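Local coordinates for protein small COPII coat GTPase SAR1 (Encephalitozoon cuniculi, PDB 6VS4) that is a small COPII coat GTPase of the ADP-ribosylation factor family that binds GDP together with a magnesium ion, at residues P39-L45 with N82-I88. Numbering follows the deposited sequence.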
# COMPACT_ATOMS: atom_id res chain seq x y z
N PRO A 39 15.06 -12.56 29.27
CA PRO A 39 16.26 -11.82 28.86
C PRO A 39 17.40 -12.77 28.48
O PRO A 39 17.77 -13.67 29.24
CB PRO A 39 16.60 -10.98 30.10
CG PRO A 39 15.30 -10.79 30.78
CD PRO A 39 14.56 -12.09 30.57
N SER A 40 17.95 -12.55 27.29
CA SER A 40 18.94 -13.45 26.72
C SER A 40 20.13 -12.64 26.23
O SER A 40 19.96 -11.70 25.45
CB SER A 40 18.33 -14.27 25.58
OG SER A 40 17.16 -14.92 26.01
N SER A 41 21.32 -12.97 26.72
CA SER A 41 22.55 -12.34 26.25
C SER A 41 23.01 -13.05 24.98
O SER A 41 23.39 -14.23 25.01
CB SER A 41 23.62 -12.40 27.33
OG SER A 41 24.83 -11.84 26.86
N ILE A 42 22.96 -12.35 23.85
CA ILE A 42 23.41 -12.87 22.57
C ILE A 42 24.66 -12.10 22.15
O ILE A 42 24.66 -10.86 22.11
CB ILE A 42 22.31 -12.77 21.50
CG1 ILE A 42 21.02 -13.40 22.01
CG2 ILE A 42 22.77 -13.42 20.22
CD1 ILE A 42 21.12 -14.87 22.33
N LEU A 43 25.73 -12.83 21.84
CA LEU A 43 26.99 -12.23 21.40
C LEU A 43 27.06 -12.28 19.88
O LEU A 43 26.95 -13.35 19.28
CB LEU A 43 28.18 -12.97 22.02
CG LEU A 43 28.77 -12.41 23.31
CD1 LEU A 43 27.73 -12.36 24.42
CD2 LEU A 43 29.97 -13.24 23.74
N PHE A 44 27.25 -11.12 19.26
CA PHE A 44 27.43 -11.01 17.82
C PHE A 44 28.92 -10.83 17.55
O PHE A 44 29.50 -9.80 17.92
CB PHE A 44 26.61 -9.85 17.25
CG PHE A 44 25.12 -10.05 17.37
CD1 PHE A 44 24.48 -9.86 18.59
CD2 PHE A 44 24.37 -10.42 16.27
CE1 PHE A 44 23.12 -10.04 18.70
CE2 PHE A 44 23.01 -10.60 16.38
CZ PHE A 44 22.38 -10.41 17.60
N LEU A 45 29.54 -11.82 16.92
CA LEU A 45 30.98 -11.93 16.88
C LEU A 45 31.46 -12.12 15.44
O LEU A 45 30.70 -12.54 14.56
CB LEU A 45 31.45 -13.09 17.77
CG LEU A 45 31.00 -13.06 19.24
CD1 LEU A 45 31.32 -14.37 19.95
CD2 LEU A 45 31.59 -11.89 20.00
N ASN A 82 13.96 -8.44 24.91
CA ASN A 82 14.70 -9.40 25.73
C ASN A 82 16.06 -9.76 25.15
O ASN A 82 16.84 -10.47 25.80
CB ASN A 82 13.86 -10.66 25.93
CG ASN A 82 12.82 -10.49 27.01
OD1 ASN A 82 12.98 -9.68 27.93
ND2 ASN A 82 11.74 -11.26 26.92
N LEU A 83 16.38 -9.30 23.94
CA LEU A 83 17.66 -9.58 23.32
C LEU A 83 18.69 -8.58 23.86
O LEU A 83 18.62 -7.38 23.56
CB LEU A 83 17.53 -9.48 21.80
CG LEU A 83 18.43 -10.32 20.90
CD1 LEU A 83 17.99 -10.19 19.45
CD2 LEU A 83 19.87 -9.91 21.05
N LYS A 84 19.62 -9.06 24.67
CA LYS A 84 20.73 -8.22 25.12
C LYS A 84 21.87 -8.48 24.15
O LYS A 84 22.61 -9.46 24.28
CB LYS A 84 21.09 -8.49 26.58
CG LYS A 84 19.91 -8.21 27.54
CD LYS A 84 20.26 -8.41 29.02
CE LYS A 84 20.39 -9.87 29.41
NZ LYS A 84 20.90 -10.05 30.81
N ALA A 85 22.00 -7.61 23.16
CA ALA A 85 22.91 -7.83 22.04
C ALA A 85 24.25 -7.19 22.37
O ALA A 85 24.34 -5.96 22.51
CB ALA A 85 22.34 -7.28 20.74
N GLN A 86 25.28 -8.01 22.51
CA GLN A 86 26.64 -7.57 22.74
C GLN A 86 27.43 -7.84 21.46
O GLN A 86 27.58 -8.99 21.05
CB GLN A 86 27.26 -8.30 23.93
CG GLN A 86 28.67 -7.86 24.30
CD GLN A 86 28.68 -6.60 25.15
OE1 GLN A 86 28.05 -6.55 26.21
NE2 GLN A 86 29.40 -5.59 24.69
N VAL A 87 27.92 -6.78 20.82
CA VAL A 87 28.65 -6.89 19.56
C VAL A 87 30.14 -6.70 19.84
O VAL A 87 30.53 -5.76 20.54
CB VAL A 87 28.15 -5.85 18.55
CG1 VAL A 87 28.73 -6.14 17.17
CG2 VAL A 87 26.64 -5.82 18.52
N ILE A 88 30.97 -7.59 19.29
CA ILE A 88 32.42 -7.51 19.49
C ILE A 88 33.12 -7.72 18.15
O ILE A 88 32.97 -8.77 17.52
CB ILE A 88 32.93 -8.55 20.50
CG1 ILE A 88 32.18 -8.43 21.83
CG2 ILE A 88 34.41 -8.35 20.73
CD1 ILE A 88 32.57 -9.49 22.83
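With CG anti to its carbonyl carbon and beside the backbone N (chi1 -66°), the F44 ring is swung back along the sheet toward A85 and L83 of the neighbouring strand. Its CE1 sits 3.5 Å from A85 CB. In L83, CG is instead anti to the backbone N (chi1 -151°), which carries CD2 to the ring's edge, 4.0 Å from F44 CE1, and also up against I42, 3.8 Å from its CB, the two side chains meeting at about a right angle. On the other face of the sheet, L45 and I88 run side by side, with L45 CD2 3.6 Å from I88 CB, and at the exposed end the bent K84 chain brings CE against P39 CB.

Six backbone hydrogen bonds join the two segments. S40, I42 and F44 each donate N-H to the residue before their register partner and accept at C=O the N-H of the residue after it, as in a parallel ladder. Helix 52-59 covers F44 and V87. The V87 side chain comes about 6 Å from GDP, and strand 40-47 leads into what is probably the P-loop. Strands 40-47 and 83-90 are the adjacent parallel first and third main strands of the small-GTPase fold.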